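Local atomic coordinates of DNA polymerase III subunit beta (Pseudomonas aeruginosa, PDB entry 4TSZ), a protein that forms the ring-shaped sliding clamp that tethers DNA polymerases and other proteins to DNA and makes them processive. Residues M2-L12 with C80-I91; S343-V351 with S359-R367. One frame throughout, in Å; residues are numbered along the deposited sequence.

Contact 1. Residues M2-L12 with C80-I91; sequences MHFTIQREALL and CKSLPNDVLIDI
In the N-terminal clamp domain, the edge strand 3-7 pairs antiparallel with strand 88-91, and helix 8-12 then settles against the end of helix 80-82. Phe4 with Ile91 and Ile6 with Ile89 are the hydrogen-bonded pairs; Ile89 N reaches Ile6 O at 2.7 Å. On the buried face, Ile91 CB sits over one face of the Phe4 ring, 4.0 Å from its centroid, while Leu11 CD2 and Ile91 CD1 meet tip to tip. On the face of Thr5 and Asp90, His3 NE2 bonds Asp90 OD2 at 2.7 Å; the oxygen lies near the ring plane, while NE2 meets it on the syn side, tilted 26° from the carboxylate plane. Glu65 holds ND1, so both ring nitrogens are engaged and the ring's rotation is fixed. Arg8 runs out extended, CG anti to the backbone N (chi1 177°), to the C-terminal end of helix 80-82 and its following turn. Arg8 NH2 gives a nearly straight bond to Lys81 O (2.9 Å) in the guanidinium plane, and NH1 forms a salt bridge with Glu9 OE2 (2.8 Å). With its syn lone pair Glu9 OE2 also accepts from Asp86 N (2.9 Å). A helix packed against the apolar face of an antiparallel sheet is characteristic of the DNA-clamp fold.

Contact 2. Residues S343-V351 with S359-R367; sequences SDSNSSALV and SAYVVMPMR
Ala349 and Val363 grip each other by two backbone bonds, Ala349 N to Val363 O at 2.9 Å and Val363 N to Ala349 O at 3.0 Å. Val351 and Tyr361 repeat the pattern, with Val351 N at 2.7 Å from Tyr361 O. Between these pairs Leu350 and Val362, a non-hydrogen-bonded pair, stand side by side on the opposite face and their side chains cross at a slant, Leu350 CD1 lying 4.1 Å from Val362 CG2. Val351 O approaches the edge of the Tyr361 ring, near its plane; the ring's hydroxyl is held farther out by Arg142 O. Beyond the paired strands, Pro365 CG lies 3.4 Å from both Ser345 O and Ser347 O. Met364 folds back, bent at chi2 (-53°) and chi3 (-78°), and its CE comes to 4.0 Å from Asn346 O.

The loop that receives them is shaped by Asp344: its OD1 accepts from Asn346 N on the anti lone pair, an Asx turn, and from Ser347 OG at 2.8 Å, inside a type I turn. Farther out, Val329 of helix 323-330 backs Val351, Tyr361 and Val363, and Phe321 backs Ala349 and Val363. The bound peptide packs on Asn346, Val362 and Met364 and takes backbone bonds from Pro365 and Arg367. This antiparallel hairpin, with its C-terminal tail, forms part of the peptide-binding pocket of a bacterial sliding clamp.

Overall arrangement
Contacts 1 and 2 lie on opposite sides of the chain's centre, with their own centres about 54 Å apart and their nearest atoms about 32 Å apart, so neither touches the other. Contact 1 belongs to the N-terminal domain; contact 2 belongs to the C-terminal domain and sits where it meets the central one, strand 359-363 pairing with strand 177-184. Their outside neighbours differ. Around 80-91, Ser82, Leu83 and Pro84 meet Arg271 of the second subunit. The segments 343-351 and 359-367 instead meet the bound peptide. Contact 1 thus borders the subunit interface, and contact 2 the bound peptide, consistent with a role in recruiting partner proteins.

Contact 1. Residues M2-L12 with C80-I91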
loop_
_atom_site.group_PDB
_atom_site.type_symbol
_atom_site.label_atom_id
_atom_site.label_comp_id
_atom_site.label_asym_id
_atom_site.label_seq_id
_atom_site.Cartn_x
_atom_site.Cartn_y
_atom_site.Cartn_z
ATOM N N MET E 2 -10.456 -33.017 -20.575
ATOM C CA MET E 2 -9.243 -32.667 -19.834
ATOM C C MET E 2 -9.465 -32.938 -18.328
ATOM O O MET E 2 -10.518 -32.599 -17.784
ATOM C CB MET E 2 -8.915 -31.184 -20.077
ATOM C CG MET E 2 -7.550 -30.759 -19.589
ATOM S SD MET E 2 -7.357 -28.958 -19.642
ATOM C CE MET E 2 -7.839 -28.553 -17.993
ATOM N N HIS E 3 -8.502 -33.618 -17.691
ATOM C CA HIS E 3 -8.564 -33.984 -16.277
ATOM C C HIS E 3 -7.181 -34.245 -15.725
ATOM O O HIS E 3 -6.389 -34.937 -16.354
ATOM C CB HIS E 3 -9.481 -35.201 -16.026
ATOM C CG HIS E 3 -9.377 -35.744 -14.631
ATOM N ND1 HIS E 3 -8.688 -36.912 -14.362
ATOM C CD2 HIS E 3 -9.797 -35.208 -13.459
ATOM C CE1 HIS E 3 -8.753 -37.075 -13.050
ATOM N NE2 HIS E 3 -9.413 -36.080 -12.467
ATOM N N PHE E 4 -6.897 -33.699 -14.533
ATOM C CA PHE E 4 -5.618 -33.874 -13.851
ATOM C C PHE E 4 -5.745 -33.609 -12.349
ATOM O O PHE E 4 -6.706 -32.984 -11.894
ATOM C CB PHE E 4 -4.517 -32.975 -14.479
ATOM C CG PHE E 4 -4.737 -31.486 -14.360
ATOM C CD1 PHE E 4 -5.510 -30.800 -15.297
ATOM C CD2 PHE E 4 -4.157 -30.763 -13.326
ATOM C CE1 PHE E 4 -5.704 -29.418 -15.193
ATOM C CE2 PHE E 4 -4.367 -29.385 -13.214
ATOM C CZ PHE E 4 -5.143 -28.719 -14.147
ATOM N N THR E 5 -4.774 -34.114 -11.592
ATOM C CA THR E 5 -4.617 -33.894 -10.159
ATOM C C THR E 5 -3.282 -33.178 -9.974
ATOM O O THR E 5 -2.326 -33.423 -10.734
ATOM C CB THR E 5 -4.755 -35.179 -9.318
ATOM O OG1 THR E 5 -3.864 -36.181 -9.801
ATOM C CG2 THR E 5 -6.173 -35.709 -9.286
ATOM N N ILE E 6 -3.247 -32.248 -9.005
ATOM C CA ILE E 6 -2.075 -31.425 -8.712
ATOM C C ILE E 6 -2.101 -30.948 -7.246
ATOM O O ILE E 6 -3.175 -30.668 -6.701
ATOM C CB ILE E 6 -1.988 -30.232 -9.741
ATOM C CG1 ILE E 6 -0.638 -29.472 -9.669
ATOM C CG2 ILE E 6 -3.215 -29.290 -9.680
ATOM C CD1 ILE E 6 -0.247 -28.693 -10.933
ATOM N N GLN E 7 -0.917 -30.851 -6.618
ATOM C CA GLN E 7 -0.783 -30.330 -5.260
ATOM C C GLN E 7 -0.982 -28.830 -5.337
ATOM O O GLN E 7 -0.572 -28.210 -6.322
ATOM C CB GLN E 7 0.613 -30.634 -4.682
ATOM C CG GLN E 7 0.822 -32.081 -4.250
ATOM C CD GLN E 7 0.133 -32.416 -2.949
ATOM O OE1 GLN E 7 -0.834 -33.188 -2.915
ATOM N NE2 GLN E 7 0.612 -31.843 -1.847
ATOM N N ARG E 8 -1.622 -28.251 -4.305
ATOM C CA ARG E 8 -1.915 -26.816 -4.203
ATOM C C ARG E 8 -0.736 -25.925 -4.597
ATOM O O ARG E 8 -0.890 -25.064 -5.461
ATOM C CB ARG E 8 -2.430 -26.464 -2.788
ATOM C CG ARG E 8 -2.703 -24.977 -2.573
ATOM C CD ARG E 8 -2.890 -24.656 -1.110
ATOM N NE ARG E 8 -2.921 -23.213 -0.844
ATOM C CZ ARG E 8 -1.848 -22.467 -0.585
ATOM N NH1 ARG E 8 -0.638 -23.011 -0.564
ATOM N NH2 ARG E 8 -1.979 -21.168 -0.348
ATOM N N GLU E 9 0.433 -26.152 -3.975
ATOM C CA GLU E 9 1.654 -25.362 -4.171
ATOM C C GLU E 9 2.244 -25.495 -5.566
ATOM O O GLU E 9 2.765 -24.510 -6.090
ATOM C CB GLU E 9 2.698 -25.668 -3.080
ATOM C CG GLU E 9 2.272 -25.246 -1.676
ATOM C CD GLU E 9 1.178 -26.077 -1.022
ATOM O OE1 GLU E 9 0.967 -27.236 -1.457
ATOM O OE2 GLU E 9 0.513 -25.560 -0.093
ATOM N N ALA E 10 2.143 -26.694 -6.168
ATOM C CA ALA E 10 2.637 -26.970 -7.522
ATOM C C ALA E 10 1.839 -26.182 -8.566
ATOM O O ALA E 10 2.429 -25.695 -9.528
ATOM C CB ALA E 10 2.571 -28.463 -7.817
ATOM N N LEU E 11 0.512 -26.026 -8.353
ATOM C CA LEU E 11 -0.360 -25.262 -9.240
ATOM C C LEU E 11 -0.209 -23.766 -8.978
ATOM O O LEU E 11 -0.146 -22.982 -9.929
ATOM C CB LEU E 11 -1.833 -25.706 -9.075
ATOM C CG LEU E 11 -2.905 -24.941 -9.891
ATOM C CD1 LEU E 11 -2.697 -25.109 -11.401
ATOM C CD2 LEU E 11 -4.303 -25.357 -9.484
ATOM N N LEU E 12 -0.166 -23.377 -7.691
ATOM C CA LEU E 12 -0.075 -21.980 -7.260
ATOM C C LEU E 12 1.111 -21.205 -7.822
ATOM O O LEU E 12 0.907 -20.075 -8.274
ATOM C CB LEU E 12 -0.148 -21.865 -5.728
ATOM C CG LEU E 12 -0.443 -20.492 -5.125
ATOM C CD1 LEU E 12 -1.788 -19.935 -5.603
ATOM C CD2 LEU E 12 -0.402 -20.557 -3.609
ATOM N N CYS E 80 -7.131 -21.443 -5.494
ATOM C CA CYS E 80 -5.889 -22.168 -5.213
ATOM C C CYS E 80 -5.215 -21.654 -3.924
ATOM O O CYS E 80 -4.935 -22.456 -3.031
ATOM C CB CYS E 80 -4.947 -22.117 -6.418
ATOM S SG CYS E 80 -3.610 -23.341 -6.368
ATOM N N LYS E 81 -5.041 -20.317 -3.794
ATOM C CA LYS E 81 -4.441 -19.678 -2.616
ATOM C C LYS E 81 -5.255 -19.934 -1.320
ATOM O O LYS E 81 -4.668 -20.158 -0.256
ATOM C CB LYS E 81 -4.306 -18.162 -2.840
ATOM C CG LYS E 81 -2.884 -17.633 -2.706
ATOM C CD LYS E 81 -2.773 -16.143 -3.048
ATOM C CE LYS E 81 -2.767 -15.849 -4.537
ATOM N NZ LYS E 81 -2.325 -14.460 -4.828
ATOM N N SER E 82 -6.592 -19.915 -1.422
ATOM C CA SER E 82 -7.511 -20.110 -0.297
ATOM C C SER E 82 -7.635 -21.565 0.184
ATOM O O SER E 82 -8.132 -21.803 1.288
ATOM C CB SER E 82 -8.887 -19.549 -0.642
ATOM O OG SER E 82 -9.483 -20.323 -1.669
ATOM N N LEU E 83 -7.211 -22.535 -0.641
ATOM C CA LEU E 83 -7.283 -23.951 -0.287
ATOM C C LEU E 83 -6.286 -24.322 0.818
ATOM O O LEU E 83 -5.265 -23.641 0.945
ATOM C CB LEU E 83 -7.086 -24.830 -1.531
ATOM C CG LEU E 83 -8.306 -24.952 -2.447
ATOM C CD1 LEU E 83 -7.936 -25.604 -3.748
ATOM C CD2 LEU E 83 -9.446 -25.699 -1.771
ATOM N N PRO E 84 -6.563 -25.355 1.658
ATOM C CA PRO E 84 -5.608 -25.697 2.734
ATOM C C PRO E 84 -4.244 -26.099 2.186
ATOM O O PRO E 84 -4.168 -26.724 1.126
ATOM C CB PRO E 84 -6.276 -26.871 3.461
ATOM C CG PRO E 84 -7.696 -26.843 3.045
ATOM C CD PRO E 84 -7.724 -26.270 1.666
ATOM N N ASN E 85 -3.170 -25.726 2.903
ATOM C CA ASN E 85 -1.785 -26.030 2.526
ATOM C C ASN E 85 -1.594 -27.504 2.215
ATOM O O ASN E 85 -2.090 -28.356 2.949
ATOM C CB ASN E 85 -0.799 -25.579 3.622
ATOM C CG ASN E 85 -0.633 -24.079 3.779
ATOM O OD1 ASN E 85 -0.905 -23.285 2.871
ATOM N ND2 ASN E 85 -0.155 -23.654 4.938
ATOM N N ASP E 86 -0.946 -27.787 1.076
ATOM C CA ASP E 86 -0.588 -29.123 0.592
ATOM C C ASP E 86 -1.725 -30.063 0.143
ATOM O O ASP E 86 -1.484 -31.251 -0.077
ATOM C CB ASP E 86 0.453 -29.777 1.517
ATOM C CG ASP E 86 1.691 -28.918 1.718
ATOM O OD1 ASP E 86 2.491 -28.800 0.762
ATOM O OD2 ASP E 86 1.850 -28.346 2.828
ATOM N N VAL E 87 -2.944 -29.522 -0.069
ATOM C CA VAL E 87 -4.088 -30.321 -0.532
ATOM C C VAL E 87 -3.922 -30.768 -2.005
ATOM O O VAL E 87 -3.318 -30.044 -2.811
ATOM C CB VAL E 87 -5.453 -29.607 -0.270
ATOM C CG1 VAL E 87 -5.704 -28.453 -1.245
ATOM C CG2 VAL E 87 -6.625 -30.588 -0.288
ATOM N N LEU E 88 -4.438 -31.971 -2.340
ATOM C CA LEU E 88 -4.444 -32.468 -3.716
ATOM C C LEU E 88 -5.713 -31.924 -4.391
ATOM O O LEU E 88 -6.823 -32.089 -3.866
ATOM C CB LEU E 88 -4.416 -34.000 -3.766
ATOM C CG LEU E 88 -4.258 -34.633 -5.166
ATOM C CD1 LEU E 88 -2.869 -34.366 -5.758
ATOM C CD2 LEU E 88 -4.527 -36.127 -5.120
ATOM N N ILE E 89 -5.542 -31.242 -5.526
ATOM C CA ILE E 89 -6.649 -30.643 -6.264
ATOM C C ILE E 89 -6.974 -31.494 -7.488
ATOM O O ILE E 89 -6.082 -31.803 -8.284
ATOM C CB ILE E 89 -6.337 -29.168 -6.652
ATOM C CG1 ILE E 89 -5.846 -28.334 -5.449
ATOM C CG2 ILE E 89 -7.536 -28.499 -7.336
ATOM C CD1 ILE E 89 -5.143 -27.011 -5.846
ATOM N N ASP E 90 -8.259 -31.859 -7.643
ATOM C CA ASP E 90 -8.736 -32.570 -8.819
ATOM C C ASP E 90 -9.405 -31.537 -9.734
ATOM O O ASP E 90 -10.304 -30.809 -9.297
ATOM C CB ASP E 90 -9.700 -33.704 -8.450
ATOM C CG ASP E 90 -10.057 -34.565 -9.650
ATOM O OD1 ASP E 90 -10.924 -34.141 -10.456
ATOM O OD2 ASP E 90 -9.453 -35.643 -9.802
ATOM N N ILE E 91 -8.920 -31.438 -10.983
ATOM C CA ILE E 91 -9.426 -30.482 -11.974
ATOM C C ILE E 91 -9.898 -31.204 -13.228
ATOM O O ILE E 91 -9.129 -31.956 -13.825
ATOM C CB ILE E 91 -8.389 -29.354 -12.288
ATOM C CG1 ILE E 91 -8.118 -28.478 -11.033
ATOM C CG2 ILE E 91 -8.866 -28.476 -13.466
ATOM C CD1 ILE E 91 -6.904 -27.553 -11.111
#

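Contact 2. Residues S343-V351 with S359-R367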
loop_
_atom_site.group_PDB
_atom_site.type_symbol
_atom_site.label_atom_id
_atom_site.label_comp_id
_atom_site.label_asym_id
_atom_site.label_seq_id
_atom_site.Cartn_x
_atom_site.Cartn_y
_atom_site.Cartn_z
ATOM N N SER E 343 30.363 20.505 -16.790
ATOM C CA SER E 343 31.072 21.461 -17.621
ATOM C C SER E 343 30.501 22.859 -17.364
ATOM O O SER E 343 31.007 23.544 -16.476
ATOM C CB SER E 343 31.056 21.049 -19.094
ATOM O OG SER E 343 29.737 20.943 -19.600
ATOM N N ASP E 344 29.429 23.259 -18.069
ATOM C CA ASP E 344 28.792 24.570 -17.896
ATOM C C ASP E 344 27.319 24.458 -17.476
ATOM O O ASP E 344 26.773 23.350 -17.434
ATOM C CB ASP E 344 28.967 25.439 -19.162
ATOM C CG ASP E 344 28.485 24.796 -20.446
ATOM O OD1 ASP E 344 27.259 24.642 -20.607
ATOM O OD2 ASP E 344 29.334 24.494 -21.314
ATOM N N SER E 345 26.679 25.609 -17.184
ATOM C CA SER E 345 25.289 25.710 -16.732
ATOM C C SER E 345 24.231 25.232 -17.741
ATOM O O SER E 345 23.110 24.916 -17.340
ATOM C CB SER E 345 24.984 27.128 -16.259
ATOM O OG SER E 345 24.932 28.052 -17.333
ATOM N N ASN E 346 24.584 25.176 -19.036
ATOM C CA ASN E 346 23.671 24.767 -20.106
ATOM C C ASN E 346 23.880 23.317 -20.552
ATOM O O ASN E 346 23.119 22.814 -21.380
ATOM C CB ASN E 346 23.796 25.727 -21.297
ATOM C CG ASN E 346 23.576 27.181 -20.948
ATOM O OD1 ASN E 346 24.477 28.018 -21.072
ATOM N ND2 ASN E 346 22.381 27.516 -20.490
ATOM N N SER E 347 24.896 22.643 -19.991
ATOM C CA SER E 347 25.248 21.274 -20.353
ATOM C C SER E 347 24.916 20.243 -19.296
ATOM O O SER E 347 24.837 20.558 -18.103
ATOM C CB SER E 347 26.718 21.182 -20.751
ATOM O OG SER E 347 27.023 22.128 -21.762
ATOM N N SER E 348 24.726 18.997 -19.769
ATOM C CA SER E 348 24.391 17.808 -18.982
ATOM C C SER E 348 25.399 17.453 -17.892
ATOM O O SER E 348 26.591 17.746 -18.033
ATOM C CB SER E 348 24.260 16.605 -19.908
ATOM O OG SER E 348 22.908 16.358 -20.245
ATOM N N ALA E 349 24.924 16.769 -16.843
ATOM C CA ALA E 349 25.743 16.228 -15.772
ATOM C C ALA E 349 25.921 14.759 -16.173
ATOM O O ALA E 349 24.977 14.146 -16.676
ATOM C CB ALA E 349 25.007 16.298 -14.447
ATOM N N LEU E 350 27.125 14.224 -16.010
ATOM C CA LEU E 350 27.423 12.817 -16.243
ATOM C C LEU E 350 27.682 12.223 -14.869
ATOM O O LEU E 350 28.432 12.801 -14.075
ATOM C CB LEU E 350 28.629 12.624 -17.174
ATOM C CG LEU E 350 29.121 11.173 -17.442
ATOM C CD1 LEU E 350 28.041 10.291 -18.112
ATOM C CD2 LEU E 350 30.395 11.181 -18.288
ATOM N N VAL E 351 26.998 11.116 -14.557
ATOM C CA VAL E 351 27.108 10.487 -13.244
ATOM C C VAL E 351 27.539 9.024 -13.371
ATOM O O VAL E 351 27.040 8.296 -14.230
ATOM C CB VAL E 351 25.816 10.665 -12.389
ATOM C CG1 VAL E 351 26.061 10.286 -10.929
ATOM C CG2 VAL E 351 25.284 12.098 -12.466
ATOM N N SER E 359 28.052 1.754 -15.422
ATOM C CA SER E 359 26.809 2.513 -15.362
ATOM C C SER E 359 27.126 3.974 -15.663
ATOM O O SER E 359 28.139 4.491 -15.200
ATOM C CB SER E 359 26.150 2.385 -13.991
ATOM O OG SER E 359 25.721 1.052 -13.759
ATOM N N ALA E 360 26.275 4.623 -16.465
ATOM C CA ALA E 360 26.414 6.034 -16.823
ATOM C C ALA E 360 25.036 6.698 -16.849
ATOM O O ALA E 360 24.078 6.138 -17.383
ATOM C CB ALA E 360 27.127 6.184 -18.162
ATOM N N TYR E 361 24.936 7.866 -16.213
ATOM C CA TYR E 361 23.685 8.610 -16.085
ATOM C C TYR E 361 23.874 10.020 -16.565
ATOM O O TYR E 361 24.818 10.689 -16.170
ATOM C CB TYR E 361 23.168 8.578 -14.640
ATOM C CG TYR E 361 23.044 7.162 -14.127
ATOM C CD1 TYR E 361 21.914 6.398 -14.405
ATOM C CD2 TYR E 361 24.094 6.551 -13.443
ATOM C CE1 TYR E 361 21.824 5.064 -14.006
ATOM C CE2 TYR E 361 24.014 5.219 -13.032
ATOM C CZ TYR E 361 22.875 4.477 -13.316
ATOM O OH TYR E 361 22.771 3.174 -12.893
ATOM N N VAL E 362 22.985 10.462 -17.449
ATOM C CA VAL E 362 23.054 11.794 -18.054
ATOM C C VAL E 362 21.814 12.583 -17.647
ATOM O O VAL E 362 20.710 12.070 -17.777
ATOM C CB VAL E 362 23.206 11.683 -19.592
ATOM C CG1 VAL E 362 23.369 13.057 -20.228
ATOM C CG2 VAL E 362 24.383 10.773 -19.967
ATOM N N VAL E 363 21.994 13.800 -17.099
ATOM C CA VAL E 363 20.872 14.638 -16.693
ATOM C C VAL E 363 21.033 16.015 -17.328
ATOM O O VAL E 363 21.984 16.723 -16.996
ATOM C CB VAL E 363 20.675 14.740 -15.142
ATOM C CG1 VAL E 363 19.412 15.537 -14.804
ATOM C CG2 VAL E 363 20.613 13.368 -14.481
ATOM N N MET E 364 20.090 16.417 -18.199
ATOM C CA MET E 364 20.099 17.762 -18.782
ATOM C C MET E 364 19.702 18.758 -17.680
ATOM O O MET E 364 18.793 18.471 -16.885
ATOM C CB MET E 364 19.112 17.906 -19.960
ATOM C CG MET E 364 19.660 17.443 -21.291
ATOM S SD MET E 364 21.265 18.170 -21.795
ATOM C CE MET E 364 20.742 19.767 -22.352
ATOM N N PRO E 365 20.367 19.927 -17.612
ATOM C CA PRO E 365 19.996 20.909 -16.582
ATOM C C PRO E 365 18.701 21.676 -16.895
ATOM O O PRO E 365 18.047 21.441 -17.915
ATOM C CB PRO E 365 21.214 21.844 -16.554
ATOM C CG PRO E 365 21.734 21.813 -17.934
ATOM C CD PRO E 365 21.472 20.424 -18.457
ATOM N N MET E 366 18.335 22.587 -15.983
ATOM C CA MET E 366 17.198 23.495 -16.092
ATOM C C MET E 366 17.767 24.914 -16.163
ATOM O O MET E 366 18.791 25.200 -15.532
ATOM C CB MET E 366 16.304 23.398 -14.846
ATOM C CG MET E 366 15.500 22.124 -14.748
ATOM S SD MET E 366 14.596 22.040 -13.184
ATOM C CE MET E 366 13.385 23.330 -13.417
ATOM N N ARG E 367 17.094 25.808 -16.903
ATOM C CA ARG E 367 17.510 27.206 -16.990
ATOM C C ARG E 367 17.149 27.890 -15.676
ATOM O O ARG E 367 16.023 27.743 -15.190
ATOM C CB ARG E 367 16.852 27.921 -18.190
#